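Local coordinates for transcriptional regulator, TetR family (Marinobacter aquaeolei, PDB 3NNR), which probably binds DNA through an N-terminal helix-turn-helix domain and acts as a transcriptional regulator of the TetR family, at residues A[7-18]-A[45-56]. Numbering follows the deposited sequence. Where two conformers were deposited one is given.
Sequences RDKILLSSLELF and HFRNKSDIIYEI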
loop_
_atom_site.group_PDB
_atom_site.type_symbol
_atom_site.label_atom_id
_atom_site.label_comp_id
_atom_site.label_asym_id
_atom_site.label_seq_id
_atom_site.Cartn_x
_atom_site.Cartn_y
_atom_site.Cartn_z
ATOM N N ARG A 7 -16.144 -29.089 -4.593
ATOM C CA ARG A 7 -15.259 -28.325 -3.722
ATOM C C ARG A 7 -14.389 -27.321 -4.490
ATOM O O ARG A 7 -14.195 -26.181 -4.048
ATOM C CB ARG A 7 -14.318 -29.305 -3.006
ATOM C CG ARG A 7 -13.372 -28.689 -1.987
ATOM C CD ARG A 7 -12.229 -29.607 -1.632
ATOM N NE ARG A 7 -11.393 -28.941 -0.636
ATOM C CZ ARG A 7 -11.687 -28.859 0.676
ATOM N NH1 ARG A 7 -12.812 -29.394 1.212
ATOM N NH2 ARG A 7 -10.849 -28.225 1.484
ATOM N N ASP A 8 -13.808 -27.774 -5.596
ATOM C CA ASP A 8 -12.931 -26.910 -6.410
ATOM C C ASP A 8 -13.735 -25.771 -7.070
ATOM O O ASP A 8 -13.219 -24.667 -7.181
ATOM C CB ASP A 8 -12.116 -27.735 -7.414
ATOM C CG ASP A 8 -11.074 -28.638 -6.738
ATOM O OD1 ASP A 8 -10.384 -28.197 -5.778
ATOM O OD2 ASP A 8 -10.927 -29.791 -7.195
ATOM N N LYS A 9 -14.980 -26.048 -7.469
ATOM C CA LYS A 9 -15.884 -25.033 -7.979
ATOM C C LYS A 9 -16.127 -23.999 -6.885
ATOM O O LYS A 9 -16.035 -22.781 -7.153
ATOM C CB LYS A 9 -17.242 -25.592 -8.431
ATOM C CG LYS A 9 -17.276 -26.378 -9.735
ATOM C CD LYS A 9 -18.739 -26.812 -10.055
ATOM C CE LYS A 9 -18.844 -27.621 -11.359
ATOM N NZ LYS A 9 -20.207 -28.223 -11.566
ATOM N N ILE A 10 -16.403 -24.472 -5.663
ATOM C CA ILE A 10 -16.651 -23.571 -4.549
ATOM C C ILE A 10 -15.483 -22.595 -4.360
ATOM O O ILE A 10 -15.733 -21.410 -4.167
ATOM C CB ILE A 10 -16.960 -24.298 -3.197
ATOM C CG1 ILE A 10 -18.266 -25.095 -3.267
ATOM C CG2 ILE A 10 -17.097 -23.257 -2.050
ATOM C CD1 ILE A 10 -18.361 -26.165 -2.218
ATOM N N LEU A 11 -14.241 -23.092 -4.397
ATOM C CA LEU A 11 -13.053 -22.228 -4.242
ATOM C C LEU A 11 -12.918 -21.287 -5.451
ATOM O O LEU A 11 -12.666 -20.117 -5.280
ATOM C CB LEU A 11 -11.770 -23.053 -4.073
ATOM C CG LEU A 11 -11.520 -23.838 -2.772
ATOM C CD1 LEU A 11 -10.431 -24.907 -2.976
ATOM C CD2 LEU A 11 -11.142 -22.882 -1.634
ATOM N N LEU A 12 -13.140 -21.797 -6.656
ATOM C CA LEU A 12 -13.016 -20.994 -7.888
ATOM C C LEU A 12 -14.072 -19.862 -7.934
ATOM O O LEU A 12 -13.742 -18.684 -8.207
ATOM C CB LEU A 12 -13.138 -21.886 -9.138
ATOM C CG LEU A 12 -12.338 -21.506 -10.396
ATOM C CD1 LEU A 12 -12.970 -22.213 -11.614
ATOM C CD2 LEU A 12 -12.197 -19.985 -10.666
ATOM N N SER A 13 -15.321 -20.226 -7.669
ATOM C CA SER A 13 -16.423 -19.276 -7.657
ATOM C C SER A 13 -16.339 -18.262 -6.520
ATOM O O SER A 13 -16.672 -17.096 -6.719
ATOM C CB SER A 13 -17.774 -19.981 -7.615
ATOM O OG SER A 13 -18.043 -20.593 -8.853
ATOM N N SER A 14 -15.915 -18.695 -5.340
ATOM C CA SER A 14 -15.745 -17.766 -4.215
ATOM C C SER A 14 -14.717 -16.707 -4.567
ATOM O O SER A 14 -14.969 -15.512 -4.345
ATOM C CB SER A 14 -15.330 -18.482 -2.965
ATOM O OG SER A 14 -16.368 -19.322 -2.570
ATOM N N LEU A 15 -13.588 -17.128 -5.136
ATOM C CA LEU A 15 -12.549 -16.189 -5.601
ATOM C C LEU A 15 -13.112 -15.134 -6.588
ATOM O O LEU A 15 -12.816 -13.946 -6.446
ATOM C CB LEU A 15 -11.374 -16.964 -6.236
ATOM C CG LEU A 15 -10.210 -16.175 -6.864
ATOM C CD1 LEU A 15 -9.470 -15.372 -5.817
ATOM C CD2 LEU A 15 -9.286 -17.139 -7.620
ATOM N N GLU A 16 -13.936 -15.586 -7.544
ATOM C CA GLU A 16 -14.569 -14.723 -8.576
ATOM C C GLU A 16 -15.488 -13.688 -7.934
ATOM O O GLU A 16 -15.437 -12.503 -8.275
ATOM C CB GLU A 16 -15.403 -15.546 -9.590
ATOM C CG GLU A 16 -15.997 -14.734 -10.781
ATOM C CD GLU A 16 -17.174 -15.421 -11.473
ATOM O OE1 GLU A 16 -17.222 -16.671 -11.523
ATOM O OE2 GLU A 16 -18.055 -14.691 -11.975
ATOM N N LEU A 17 -16.346 -14.154 -7.020
ATOM C CA LEU A 17 -17.300 -13.276 -6.315
ATOM C C LEU A 17 -16.544 -12.309 -5.384
ATOM O O LEU A 17 -16.813 -11.124 -5.418
ATOM C CB LEU A 17 -18.356 -14.091 -5.569
ATOM C CG LEU A 17 -19.376 -14.861 -6.424
ATOM C CD1 LEU A 17 -20.071 -15.863 -5.573
ATOM C CD2 LEU A 17 -20.407 -13.950 -7.126
ATOM N N PHE A 18 -15.545 -12.790 -4.634
ATOM C CA PHE A 18 -14.746 -11.910 -3.785
ATOM C C PHE A 18 -14.027 -10.816 -4.599
ATOM O O PHE A 18 -14.095 -9.682 -4.215
ATOM C CB PHE A 18 -13.724 -12.644 -2.888
ATOM C CG PHE A 18 -14.320 -13.645 -1.899
ATOM C CD1 PHE A 18 -15.635 -13.557 -1.419
ATOM C CD2 PHE A 18 -13.500 -14.642 -1.366
ATOM C CE1 PHE A 18 -16.139 -14.518 -0.489
ATOM C CE2 PHE A 18 -13.983 -15.587 -0.431
ATOM C CZ PHE A 18 -15.313 -15.511 0.004
ATOM N N HIS A 45 -18.428 -29.085 2.661
ATOM C CA HIS A 45 -17.092 -28.767 2.183
ATOM C C HIS A 45 -16.436 -27.683 3.052
ATOM O O HIS A 45 -15.250 -27.788 3.313
ATOM C CB HIS A 45 -17.150 -28.352 0.687
ATOM C CG HIS A 45 -17.619 -29.454 -0.224
ATOM N ND1 HIS A 45 -16.814 -30.518 -0.572
ATOM C CD2 HIS A 45 -18.805 -29.657 -0.853
ATOM C CE1 HIS A 45 -17.488 -31.339 -1.362
ATOM N NE2 HIS A 45 -18.696 -30.836 -1.555
ATOM N N PHE A 46 -17.196 -26.669 3.494
ATOM C CA PHE A 46 -16.665 -25.533 4.284
ATOM C C PHE A 46 -17.596 -25.028 5.377
ATOM O O PHE A 46 -18.625 -24.420 5.082
ATOM C CB PHE A 46 -16.330 -24.331 3.361
ATOM C CG PHE A 46 -15.283 -24.633 2.331
ATOM C CD1 PHE A 46 -13.934 -24.645 2.685
ATOM C CD2 PHE A 46 -15.639 -24.941 1.020
ATOM C CE1 PHE A 46 -12.948 -24.952 1.749
ATOM C CE2 PHE A 46 -14.656 -25.257 0.062
ATOM C CZ PHE A 46 -13.301 -25.251 0.430
ATOM N N ARG A 47 -17.180 -25.205 6.634
ATOM C CA ARG A 47 -17.937 -24.769 7.833
ATOM C C ARG A 47 -18.267 -23.280 7.878
ATOM O O ARG A 47 -19.255 -22.905 8.484
ATOM C CB ARG A 47 -17.208 -25.182 9.135
ATOM N N ASN A 48 -17.465 -22.433 7.235
ATOM C CA ASN A 48 -17.710 -20.958 7.216
ATOM C C ASN A 48 -16.860 -20.264 6.161
ATOM O O ASN A 48 -15.938 -20.876 5.639
ATOM C CB ASN A 48 -17.430 -20.340 8.604
ATOM C CG ASN A 48 -16.013 -20.673 9.131
ATOM O OD1 ASN A 48 -14.993 -20.398 8.478
ATOM N ND2 ASN A 48 -15.957 -21.270 10.314
ATOM N N LYS A 49 -17.138 -18.979 5.909
ATOM C CA LYS A 49 -16.405 -18.173 4.909
ATOM C C LYS A 49 -14.897 -18.090 5.185
ATOM O O LYS A 49 -14.121 -18.105 4.258
ATOM C CB LYS A 49 -17.035 -16.769 4.770
ATOM C CG LYS A 49 -16.473 -15.918 3.639
ATOM C CD LYS A 49 -17.289 -14.616 3.330
ATOM C CE LYS A 49 -17.239 -13.591 4.449
ATOM N NZ LYS A 49 -17.607 -12.188 4.022
ATOM N N SER A 50 -14.474 -18.034 6.441
ATOM C CA SER A 50 -13.022 -17.967 6.772
ATOM C C SER A 50 -12.231 -19.163 6.277
ATOM O O SER A 50 -11.047 -19.032 5.951
ATOM C CB SER A 50 -12.784 -17.860 8.285
ATOM O OG SER A 50 -13.351 -16.675 8.790
ATOM N N ASP A 51 -12.875 -20.328 6.275
ATOM C CA ASP A 51 -12.249 -21.562 5.810
ATOM C C ASP A 51 -12.081 -21.526 4.311
ATOM O O ASP A 51 -11.079 -22.011 3.823
ATOM C CB ASP A 51 -13.011 -22.796 6.267
ATOM C CG ASP A 51 -12.870 -23.064 7.770
ATOM O OD1 ASP A 51 -12.068 -22.403 8.466
ATOM O OD2 ASP A 51 -13.545 -24.003 8.253
ATOM N N ILE A 52 -13.025 -20.895 3.606
ATOM C CA ILE A 52 -12.920 -20.718 2.157
ATOM C C ILE A 52 -11.719 -19.832 1.892
ATOM O O ILE A 52 -10.812 -20.219 1.156
ATOM C CB ILE A 52 -14.200 -20.120 1.491
ATOM C CG1 ILE A 52 -15.386 -21.100 1.653
ATOM C CG2 ILE A 52 -13.986 -19.911 -0.001
ATOM C CD1 ILE A 52 -16.759 -20.577 1.098
ATOM N N ILE A 53 -11.692 -18.680 2.560
ATOM C CA ILE A 53 -10.629 -17.692 2.366
ATOM C C ILE A 53 -9.237 -18.271 2.661
ATOM O O ILE A 53 -8.297 -18.042 1.880
ATOM C CB ILE A 53 -10.886 -16.440 3.213
ATOM C CG1 ILE A 53 -12.138 -15.701 2.716
ATOM C CG2 ILE A 53 -9.679 -15.465 3.153
ATOM C CD1 ILE A 53 -12.605 -14.612 3.683
ATOM N N TYR A 54 -9.113 -19.038 3.748
ATOM C CA TYR A 54 -7.817 -19.607 4.129
ATOM C C TYR A 54 -7.281 -20.520 3.027
ATOM O O TYR A 54 -6.114 -20.420 2.633
ATOM C CB TYR A 54 -7.913 -20.381 5.430
ATOM C CG TYR A 54 -6.606 -20.952 5.944
ATOM C CD1 TYR A 54 -5.530 -20.115 6.219
ATOM C CD2 TYR A 54 -6.474 -22.303 6.280
ATOM C CE1 TYR A 54 -4.323 -20.602 6.735
ATOM C CE2 TYR A 54 -5.247 -22.818 6.830
ATOM C CZ TYR A 54 -4.189 -21.950 7.048
ATOM O OH TYR A 54 -2.998 -22.390 7.547
ATOM N N GLU A 55 -8.143 -21.391 2.523
ATOM C CA GLU A 55 -7.734 -22.312 1.459
ATOM C C GLU A 55 -7.406 -21.593 0.150
ATOM O O GLU A 55 -6.464 -21.974 -0.525
ATOM C CB GLU A 55 -8.751 -23.426 1.259
ATOM C CG GLU A 55 -8.200 -24.502 0.247
ATOM C CD GLU A 55 -8.708 -25.892 0.464
ATOM O OE1 GLU A 55 -9.244 -26.141 1.578
ATOM O OE2 GLU A 55 -8.540 -26.742 -0.466
ATOM N N ILE A 56 -8.151 -20.547 -0.192
ATOM C CA ILE A 56 -7.809 -19.725 -1.346
ATOM C C ILE A 56 -6.402 -19.126 -1.142
ATOM O O ILE A 56 -5.565 -19.189 -2.048
ATOM C CB ILE A 56 -8.811 -18.595 -1.573
ATOM C CG1 ILE A 56 -10.171 -19.146 -2.045
ATOM C CG2 ILE A 56 -8.263 -17.618 -2.588
ATOM C CD1 ILE A 56 -11.329 -18.064 -2.101
#
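Phe18 and Ile56 each fit as a knob into a hole of the opposite helix, a compact example of how two helices crossing at 91° hold a TetR-type DNA-binding domain together. The Phe18 ring lies among Lys49, Ile52, Ile53 and Ile56, with CE2 of Phe18 3.6 Å from Ile53 CG1, and Ile56 enters between Leu11, Ser14, Leu15 and Phe18. With CG1 of Ile56 anti to the carbonyl carbon and the chain extended beyond it (chi2 172°), its CD1 reaches Phe18 CE2 at 4.0 Å. Toward the N-terminal end of helix 6-21, Ile10 CG2 and Leu11 CD2 touch different parts of the Phe46 ring, while Ile10 CD1 packs on His45. Leu42 of helix 39-45 touches both Ile10 and Ile52.

The one salt bridge between the segments lies at the Arg7 end. The extended Arg7 chain passes His45 and brings one guanidinium face over Phe46 CZ. Arg7 NH2 meets Glu55 OE1 at 2.6 Å, though the bent 127° angle makes the hydrogen bond weak. Ser14 OG, beside Ile52 CG2, donates within its own helix to Ile10 O.

Apolar packing thus does most of the joining of helix 6-21 to helix 49-67, with the ion pair at its edge and His45 and Phe46, last of the predicted helix-turn-helix, packed against Arg7 and Ile10.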